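Local coordinates for YARHG domain-containing protein (Legionella pneumophila subsp. pneumophila, PDB 4G2A), which is of unknown function but, combining a DUF4424 region with a YARHG domain, may bind nutrients, at residues Asp196-Ser208 / Ile217-Leu231. Residues are numbered along the deposited sequence; the frame is centred on the assembly and turned at random.
Sequences DYLNPTPSGMSIS and IWDLRHFQPQADLSL. With SO4 (sulfate ion), chain O; SO4 (sulfate ion), chain F.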
ATOM      1  N   ASP A 196      10.914   6.029  12.966  1.00 50.82           N
ATOM      2  CA  ASP A 196       9.907   7.044  12.647  1.00 48.73           C
ATOM      3  C   ASP A 196       9.497   7.034  11.177  1.00 48.04           C
ATOM      4  O   ASP A 196       8.371   7.414  10.883  1.00 47.36           O
ATOM      5  CB  ASP A 196      10.404   8.442  13.033  1.00 51.16           C
ATOM      6  CG  ASP A 196      10.357   8.738  14.516  1.00 62.15           C
ATOM      7  OD1 ASP A 196      10.414   7.777  15.321  1.00 61.86           O
ATOM      8  OD2 ASP A 196      10.278   9.930  14.879  1.00 73.14           O
ATOM      9  N   TYR A 197      10.363   6.575  10.252  1.00 41.85           N
ATOM     10  CA  TYR A 197       9.986   6.536   8.832  1.00 39.63           C
ATOM     11  C   TYR A 197       8.831   5.546   8.618  1.00 40.74           C
ATOM     12  O   TYR A 197       8.234   5.509   7.541  1.00 40.78           O
ATOM     13  CB  TYR A 197      11.189   6.210   7.926  1.00 40.30           C
ATOM     14  CG  TYR A 197      11.593   4.753   7.889  1.00 42.73           C
ATOM     15  CD1 TYR A 197      12.481   4.232   8.824  1.00 45.68           C
ATOM     16  CD2 TYR A 197      11.110   3.899   6.902  1.00 42.91           C
ATOM     17  CE1 TYR A 197      12.877   2.893   8.779  1.00 46.44           C
ATOM     18  CE2 TYR A 197      11.465   2.551   6.873  1.00 44.16           C
ATOM     19  CZ  TYR A 197      12.363   2.054   7.802  1.00 52.44           C
ATOM     20  OH  TYR A 197      12.762   0.740   7.728  1.00 55.19           O
ATOM     21  N   LEU A 198       8.544   4.737   9.645  1.00 34.74           N
ATOM     22  CA  LEU A 198       7.472   3.750   9.669  1.00 32.49           C
ATOM     23  C   LEU A 198       6.171   4.365  10.172  1.00 35.39           C
ATOM     24  O   LEU A 198       5.121   3.762   9.992  1.00 35.98           O
ATOM     25  CB  LEU A 198       7.871   2.555  10.549  1.00 32.54           C
ATOM     26  CG  LEU A 198       9.027   1.705  10.052  1.00 35.81           C
ATOM     27  CD1 LEU A 198       9.363   0.635  11.064  1.00 36.86           C
ATOM     28  CD2 LEU A 198       8.700   1.059   8.730  1.00 34.04           C
ATOM     29  N   ASN A 199       6.221   5.570  10.775  1.00 31.81           N
ATOM     30  CA  ASN A 199       5.011   6.249  11.245  1.00 31.70           C
ATOM     31  C   ASN A 199       4.160   6.678  10.079  1.00 34.05           C
ATOM     32  O   ASN A 199       4.702   7.172   9.094  1.00 33.87           O
ATOM     33  CB  ASN A 199       5.331   7.447  12.107  1.00 30.40           C
ATOM     34  CG  ASN A 199       5.868   7.088  13.448  1.00 48.38           C
ATOM     35  OD1 ASN A 199       5.635   5.988  13.964  1.00 49.06           O
ATOM     36  ND2 ASN A 199       6.548   8.041  14.068  1.00 40.08           N
ATOM     37  N   PRO A 200       2.830   6.469  10.140  1.00 28.92           N
ATOM     38  CA  PRO A 200       1.991   6.842   8.987  1.00 27.26           C
ATOM     39  C   PRO A 200       1.932   8.343   8.764  1.00 32.68           C
ATOM     40  O   PRO A 200       1.896   9.119   9.709  1.00 34.73           O
ATOM     41  CB  PRO A 200       0.614   6.281   9.344  1.00 28.62           C
ATOM     42  CG  PRO A 200       0.871   5.297  10.468  1.00 33.84           C
ATOM     43  CD  PRO A 200       2.031   5.841  11.213  1.00 29.88           C
ATOM     44  N   THR A 201       1.963   8.750   7.509  1.00 29.22           N
ATOM     45  CA  THR A 201       1.843  10.157   7.132  1.00 29.54           C
ATOM     46  C   THR A 201       0.673  10.287   6.133  1.00 31.76           C
ATOM     47  O   THR A 201       0.404   9.325   5.428  1.00 30.68           O
ATOM     48  CB  THR A 201       3.166  10.754   6.588  1.00 33.88           C
ATOM     49  OG1 THR A 201       3.414  10.287   5.274  1.00 34.44           O
ATOM     50  CG2 THR A 201       4.356  10.521   7.505  1.00 30.70           C
ATOM     51  N   PRO A 202      -0.059  11.424   6.051  1.00 28.80           N
ATOM     52  CA  PRO A 202       0.074  12.664   6.841  1.00 29.50           C
ATOM     53  C   PRO A 202      -0.430  12.468   8.269  1.00 35.26           C
ATOM     54  O   PRO A 202      -0.787  11.345   8.633  1.00 34.69           O
ATOM     55  CB  PRO A 202      -0.799  13.651   6.061  1.00 31.12           C
ATOM     56  CG  PRO A 202      -1.837  12.800   5.384  1.00 33.89           C
ATOM     57  CD  PRO A 202      -1.159  11.517   5.064  1.00 28.62           C
ATOM     58  N   SER A 203      -0.447  13.538   9.092  1.00 33.29           N
ATOM     59  CA  SER A 203      -1.000  13.439  10.455  1.00 34.34           C
ATOM     60  C   SER A 203      -2.525  13.236  10.401  1.00 35.90           C
ATOM     61  O   SER A 203      -3.159  13.561   9.398  1.00 31.38           O
ATOM     62  CB  SER A 203      -0.694  14.706  11.266  1.00 40.94           C
ATOM     63  OG  SER A 203       0.680  15.061  11.276  1.00 56.14           O
ATOM     64  N   GLY A 204      -3.098  12.735  11.491  1.00 36.01           N
ATOM     65  CA  GLY A 204      -4.546  12.599  11.639  1.00 35.64           C
ATOM     66  C   GLY A 204      -5.185  11.279  11.288  1.00 37.11           C
ATOM     67  O   GLY A 204      -6.398  11.232  11.095  1.00 37.42           O
HETATM   68  N   MSE A 205      -4.411  10.206  11.221  1.00 31.83           N
HETATM   69  CA  MSE A 205      -4.979   8.900  10.915  1.00 31.66           C
HETATM   70  C   MSE A 205      -5.709   8.281  12.120  1.00 37.45           C
HETATM   71  O   MSE A 205      -5.245   8.358  13.264  1.00 38.50           O
HETATM   72  CB  MSE A 205      -3.894   7.936  10.431  1.00 33.24           C
HETATM   73  CG  MSE A 205      -4.442   6.648   9.850  1.00 40.20           C
HETATM   74 SE   MSE A 205      -3.061   5.281   9.719  0.75 48.76          SE
HETATM   75  CE  MSE A 205      -3.027   4.761  11.608  1.00 46.10           C
ATOM     76  N   SER A 206      -6.864   7.677  11.837  1.00 33.30           N
ATOM     77  CA  SER A 206      -7.646   6.917  12.796  1.00 33.89           C
ATOM     78  C   SER A 206      -7.775   5.475  12.259  1.00 35.67           C
ATOM     79  O   SER A 206      -7.681   5.248  11.055  1.00 32.12           O
ATOM     80  CB  SER A 206      -9.005   7.564  13.064  1.00 38.15           C
ATOM     81  OG  SER A 206      -9.642   7.993  11.872  1.00 52.36           O
ATOM     82  N   ILE A 207      -7.916   4.513  13.163  1.00 34.26           N
ATOM     83  CA  ILE A 207      -8.056   3.097  12.827  1.00 33.76           C
ATOM     84  C   ILE A 207      -9.507   2.719  13.139  1.00 38.93           C
ATOM     85  O   ILE A 207      -9.996   2.981  14.236  1.00 39.22           O
ATOM     86  CB  ILE A 207      -7.008   2.227  13.602  1.00 36.24           C
ATOM     87  CG1 ILE A 207      -5.582   2.506  13.117  1.00 35.76           C
ATOM     88  CG2 ILE A 207      -7.325   0.740  13.510  1.00 36.71           C
ATOM     89  CD1 ILE A 207      -4.470   2.283  14.165  1.00 44.57           C
ATOM     90  N   SER A 208     -10.180   2.114  12.173  1.00 35.68           N
ATOM     91  CA  SER A 208     -11.568   1.675  12.308  1.00 35.98           C
ATOM     92  C   SER A 208     -11.674   0.201  11.910  1.00 38.62           C
ATOM     93  O   SER A 208     -10.891  -0.256  11.080  1.00 37.17           O
ATOM     94  CB  SER A 208     -12.460   2.543  11.425  1.00 38.79           C
ATOM     95  OG  SER A 208     -13.832   2.218  11.553  1.00 48.99           O
ATOM     96  N   ILE A 217      -8.107   5.549   8.195  1.00 31.68           N
ATOM     97  CA  ILE A 217      -8.825   6.723   7.690  1.00 32.45           C
ATOM     98  C   ILE A 217      -8.201   8.056   8.133  1.00 35.91           C
ATOM     99  O   ILE A 217      -7.818   8.237   9.286  1.00 36.26           O
ATOM    100  CB  ILE A 217     -10.330   6.639   8.138  1.00 36.83           C
ATOM    101  CG1 ILE A 217     -11.022   5.420   7.534  1.00 38.16           C
ATOM    102  CG2 ILE A 217     -11.144   7.884   7.791  1.00 36.73           C
ATOM    103  CD1 ILE A 217     -11.446   4.459   8.538  1.00 53.64           C
ATOM    104  N   TRP A 218      -8.163   8.989   7.184  1.00 31.90           N
ATOM    105  CA  TRP A 218      -7.796  10.396   7.324  1.00 31.97           C
ATOM    106  C   TRP A 218      -8.982  11.232   6.844  1.00 34.26           C
ATOM    107  O   TRP A 218      -9.618  10.859   5.853  1.00 32.60           O
ATOM    108  CB  TRP A 218      -6.553  10.748   6.491  1.00 29.85           C
ATOM    109  CG  TRP A 218      -5.255  10.124   6.898  1.00 30.16           C
ATOM    110  CD1 TRP A 218      -4.200  10.759   7.479  1.00 33.43           C
ATOM    111  CD2 TRP A 218      -4.789   8.807   6.547  1.00 29.16           C
ATOM    112  NE1 TRP A 218      -3.136   9.890   7.606  1.00 32.49           N
ATOM    113  CE2 TRP A 218      -3.457   8.697   7.010  1.00 33.10           C
ATOM    114  CE3 TRP A 218      -5.375   7.702   5.895  1.00 29.65           C
ATOM    115  CZ2 TRP A 218      -2.692   7.535   6.829  1.00 31.43           C
ATOM    116  CZ3 TRP A 218      -4.627   6.543   5.739  1.00 30.66           C
ATOM    117  CH2 TRP A 218      -3.301   6.467   6.206  1.00 31.20           C
ATOM    118  N   ASP A 219      -9.307  12.324   7.557  1.00 31.97           N
ATOM    119  CA  ASP A 219     -10.383  13.257   7.198  1.00 32.07           C
ATOM    120  C   ASP A 219      -9.904  14.652   7.591  1.00 38.18           C
ATOM    121  O   ASP A 219     -10.058  15.078   8.736  1.00 38.76           O
ATOM    122  CB  ASP A 219     -11.702  12.865   7.872  1.00 34.88           C
ATOM    123  CG  ASP A 219     -12.923  13.629   7.384  1.00 48.05           C
ATOM    124  OD1 ASP A 219     -12.749  14.658   6.675  1.00 47.22           O
ATOM    125  OD2 ASP A 219     -14.054  13.210   7.715  1.00 56.88           O
ATOM    126  N   LEU A 220      -9.250  15.333   6.635  1.00 35.77           N
ATOM    127  CA  LEU A 220      -8.569  16.616   6.834  1.00 36.02           C
ATOM    128  C   LEU A 220      -9.233  17.762   6.061  1.00 40.54           C
ATOM    129  O   LEU A 220      -9.565  17.614   4.891  1.00 39.29           O
ATOM    130  CB  LEU A 220      -7.083  16.449   6.416  1.00 35.05           C
ATOM    131  CG  LEU A 220      -6.450  15.061   6.751  1.00 38.80           C
ATOM    132  CD1 LEU A 220      -5.386  14.662   5.741  1.00 38.60           C
ATOM    133  CD2 LEU A 220      -5.956  14.990   8.186  1.00 39.79           C
ATOM    134  N   ARG A 221      -9.424  18.897   6.737  1.00 38.96           N
ATOM    135  CA  ARG A 221     -10.056  20.102   6.202  1.00 39.74           C
ATOM    136  C   ARG A 221      -8.993  21.166   6.121  1.00 46.02           C
ATOM    137  O   ARG A 221      -8.100  21.163   6.961  1.00 47.05           O
ATOM    138  CB  ARG A 221     -11.259  20.540   7.067  1.00 40.47           C
ATOM    139  CG  ARG A 221     -12.282  19.416   7.337  1.00 44.06           C
ATOM    140  CD  ARG A 221     -13.618  19.941   7.827  1.00 52.96           C
ATOM    141  NE  ARG A 221     -14.448  20.449   6.734  1.00 57.60           N
ATOM    142  CZ  ARG A 221     -15.652  19.978   6.417  1.00 70.45           C
ATOM    143  NH1 ARG A 221     -16.189  18.981   7.113  1.00 51.42           N
ATOM    144  NH2 ARG A 221     -16.334  20.508   5.406  1.00 58.98           N
ATOM    145  N   HIS A 222      -9.020  22.011   5.055  1.00 42.94           N
ATOM    146  CA  HIS A 222      -8.020  23.039   4.750  1.00 43.89           C
ATOM    147  C   HIS A 222      -6.624  22.458   4.713  1.00 45.27           C
ATOM    148  O   HIS A 222      -5.660  23.138   5.087  1.00 45.34           O
ATOM    149  CB  HIS A 222      -8.079  24.198   5.750  1.00 47.61           C
ATOM    150  CG  HIS A 222      -9.126  25.179   5.394  1.00 53.29           C
ATOM    151  ND1 HIS A 222      -8.956  26.048   4.336  1.00 55.96           N
ATOM    152  CD2 HIS A 222     -10.363  25.353   5.924  1.00 56.85           C
ATOM    153  CE1 HIS A 222     -10.076  26.755   4.278  1.00 57.13           C
ATOM    154  NE2 HIS A 222     -10.954  26.368   5.214  1.00 57.90           N
ATOM    155  N   PHE A 223      -6.513  21.214   4.219  1.00 39.98           N
ATOM    156  CA  PHE A 223      -5.274  20.459   4.205  1.00 38.58           C
ATOM    157  C   PHE A 223      -4.188  21.085   3.339  1.00 43.98           C
ATOM    158  O   PHE A 223      -4.332  21.158   2.123  1.00 42.70           O
ATOM    159  CB  PHE A 223      -5.529  19.006   3.769  1.00 38.19           C
ATOM    160  CG  PHE A 223      -4.330  18.072   3.818  1.00 38.10           C
ATOM    161  CD1 PHE A 223      -3.546  17.974   4.961  1.00 41.51           C
ATOM    162  CD2 PHE A 223      -4.036  17.236   2.748  1.00 38.51           C
ATOM    163  CE1 PHE A 223      -2.471  17.086   5.018  1.00 41.68           C
ATOM    164  CE2 PHE A 223      -2.965  16.347   2.807  1.00 40.30           C
ATOM    165  CZ  PHE A 223      -2.189  16.280   3.942  1.00 39.26           C
ATOM    166  N   GLN A 224      -3.108  21.538   3.996  1.00 44.10           N
ATOM    167  CA  GLN A 224      -1.886  22.040   3.380  1.00 46.33           C
ATOM    168  C   GLN A 224      -1.029  20.793   3.165  1.00 53.52           C
ATOM    169  O   GLN A 224      -0.539  20.237   4.149  1.00 54.45           O
ATOM    170  CB  GLN A 224      -1.194  23.099   4.266  1.00 49.74           C
ATOM    171  CG  GLN A 224      -1.844  24.486   4.213  1.00 71.45           C
ATOM    172  CD  GLN A 224      -1.160  25.516   5.093  1.00 90.90           C
ATOM    173  OE1 GLN A 224      -0.787  26.610   4.645  1.00 85.29           O
ATOM    174  NE2 GLN A 224      -1.019  25.215   6.377  1.00 84.34           N
ATOM    175  N   PRO A 225      -0.939  20.234   1.934  1.00 51.17           N
ATOM    176  CA  PRO A 225      -0.208  18.965   1.773  1.00 50.39           C
ATOM    177  C   PRO A 225       1.310  19.135   1.896  1.00 55.44           C
ATOM    178  O   PRO A 225       1.999  19.526   0.939  1.00 56.36           O
ATOM    179  CB  PRO A 225      -0.651  18.488   0.395  1.00 51.17           C
ATOM    180  CG  PRO A 225      -0.947  19.752  -0.356  1.00 55.91           C
ATOM    181  CD  PRO A 225      -1.476  20.722   0.643  1.00 52.40           C
ATOM    182  N   GLN A 226       1.810  18.865   3.117  1.00 51.31           N
ATOM    183  CA  GLN A 226       3.214  18.936   3.513  1.00 51.32           C
ATOM    184  C   GLN A 226       3.848  17.539   3.510  1.00 52.14           C
ATOM    185  O   GLN A 226       5.076  17.421   3.545  1.00 51.82           O
ATOM    186  CB  GLN A 226       3.340  19.582   4.908  1.00 55.09           C
ATOM    187  CG  GLN A 226       4.669  20.320   5.155  1.00 79.84           C
ATOM    188  CD  GLN A 226       4.826  21.555   4.293  1.00102.90           C
ATOM    189  OE1 GLN A 226       4.257  22.617   4.571  1.00 96.97           O
ATOM    190  NE2 GLN A 226       5.595  21.437   3.217  1.00 99.11           N
ATOM    191  N   ALA A 227       3.011  16.480   3.460  1.00 45.82           N
ATOM    192  CA  ALA A 227       3.471  15.083   3.416  1.00 43.62           C
ATOM    193  C   ALA A 227       2.582  14.228   2.523  1.00 41.88           C
ATOM    194  O   ALA A 227       1.397  14.510   2.356  1.00 41.78           O
ATOM    195  CB  ALA A 227       3.518  14.488   4.816  1.00 44.79           C
ATOM    196  N   ASP A 228       3.157  13.184   1.960  1.00 34.98           N
ATOM    197  CA  ASP A 228       2.416  12.237   1.133  1.00 32.79           C
ATOM    198  C   ASP A 228       1.717  11.197   1.997  1.00 35.43           C
ATOM    199  O   ASP A 228       1.935  11.116   3.223  1.00 34.86           O
ATOM    200  CB  ASP A 228       3.376  11.530   0.167  1.00 32.86           C
ATOM    201  CG  ASP A 228       3.974  12.419  -0.907  1.00 43.59           C
ATOM    202  OD1 ASP A 228       3.253  13.315  -1.418  1.00 43.31           O
ATOM    203  OD2 ASP A 228       5.138  12.185  -1.283  1.00 54.36           O
ATOM    204  N   LEU A 229       0.893  10.382   1.368  1.00 30.51           N
ATOM    205  CA  LEU A 229       0.359   9.247   2.091  1.00 30.41           C
ATOM    206  C   LEU A 229       1.455   8.185   2.081  1.00 30.19           C
ATOM    207  O   LEU A 229       1.973   7.805   1.023  1.00 28.08           O
ATOM    208  CB  LEU A 229      -0.966   8.712   1.513  1.00 31.23           C
ATOM    209  CG  LEU A 229      -1.364   7.303   1.981  1.00 35.58           C
ATOM    210  CD1 LEU A 229      -1.717   7.307   3.431  1.00 35.54           C
ATOM    211  CD2 LEU A 229      -2.505   6.793   1.210  1.00 39.04           C
ATOM    212  N   SER A 230       1.867   7.792   3.271  1.00 27.18           N
ATOM    213  CA  SER A 230       2.881   6.778   3.480  1.00 26.48           C
ATOM    214  C   SER A 230       2.378   5.868   4.567  1.00 31.70           C
ATOM    215  O   SER A 230       2.267   6.276   5.723  1.00 31.55           O
ATOM    216  CB  SER A 230       4.221   7.413   3.842  1.00 28.87           C
ATOM    217  OG  SER A 230       5.209   6.409   4.002  1.00 36.39           O
ATOM    218  N   LEU A 231       1.979   4.660   4.183  1.00 29.37           N
ATOM    219  CA  LEU A 231       1.454   3.698   5.135  1.00 30.07           C
ATOM    220  C   LEU A 231       2.141   2.354   4.949  1.00 33.23           C
ATOM    221  O   LEU A 231       2.054   1.715   3.898  1.00 31.29           O
ATOM    222  CB  LEU A 231      -0.079   3.597   5.010  1.00 30.56           C
ATOM    223  CG  LEU A 231      -0.833   2.749   6.028  1.00 35.81           C
ATOM    224  CD1 LEU A 231      -0.716   3.325   7.434  1.00 35.56           C
ATOM    225  CD2 LEU A 231      -2.294   2.643   5.644  1.00 37.56           C
TER
HETATM  226  S   SO4 O 414      -0.283  11.897  13.975  0.60 80.40           S
HETATM  227  O1  SO4 O 414      -1.732  11.780  13.828  0.60 78.85           O
HETATM  228  O2  SO4 O 414       0.165  11.054  15.075  0.60 81.11           O
HETATM  229  O3  SO4 O 414       0.387  11.464  12.757  0.60 80.90           O
HETATM  230  O4  SO4 O 414       0.070  13.291  14.262  0.60 81.03           O
HETATM  231  S   SO4 F 405     -14.357   1.868  15.438  1.00 84.99           S
HETATM  232  O1  SO4 F 405     -14.649   0.708  14.588  1.00 82.75           O
HETATM  233  O2  SO4 F 405     -13.135   1.617  16.193  1.00 84.54           O
HETATM  234  O3  SO4 F 405     -14.173   3.079  14.621  1.00 85.43           O
HETATM  235  O4  SO4 F 405     -15.478   2.085  16.361  1.00 87.31           O
HETATM  236  O   HOH W   1       5.754   6.213   6.702  1.00 34.23           O
HETATM  237  O   HOH W   2       3.475   3.932   7.839  1.00 30.75           O
HETATM  238  O   HOH W   3      -8.604  12.275  10.282  1.00 46.10           O
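Met-205, a selenomethionine, lies across one face of the Trp-218 indole in a tightly packed part of the contact. Its CG sits 3.6 Å from the centroid of the six-membered ring of Trp-218, 14° off the normal, a CH-pi contact. With CG anti to the backbone N (chi1 -169°) the chain runs out over the ring, then bends at chi3, bringing SE obliquely beside the same ring in a Met-aromatic contact and to 3.8 Å from Leu-231 CD1. The indole is also held at its edge: Trp-218 NE1 donates to Pro-202 O at 2.9 Å, with the acceptor in the ring plane although the donor stands above the carbonyl plane. Pro-202, which follows a cis peptide bond, packs CG against Trp-218 CD1 and CB against Phe-223 CZ (3.7 Å), while Leu-177 of strand 174-180 and Leu-187 of strand 185-187 border the cluster.

Backbone pairing flanks this cluster. At one end Thr-201 and Ser-230 form a single antiparallel bridge with two N-H to O bonds, and Thr-201 OG1 adds a 2.7 Å bond to Asp-228 O. At the other, Ser-206 pairs with Ile-217 in the hairpin of strands 206-208 and 215-220; Ile-217 O accepts both Ser-206 N at 2.8 Å and, more loosely, Ser-206 OG.

Toward solvent, ions and water take over from side-chain packing. Gly-204 N binds a sulfate, probably from the crystallisation liquor, and a water links Gly-204 O to Asp-219 N. Ser-208 OG hydrogen-bonds O3 of a second sulfate at 3.2 Å. The chemistry implies that CH-pi, Met-aromatic and aliphatic contacts make up the middle, while directional bonds tie the Thr-201/Pro-202 loop to strand 229-235 through Ser-230 and to strand 215-220 through the Trp-218 indole.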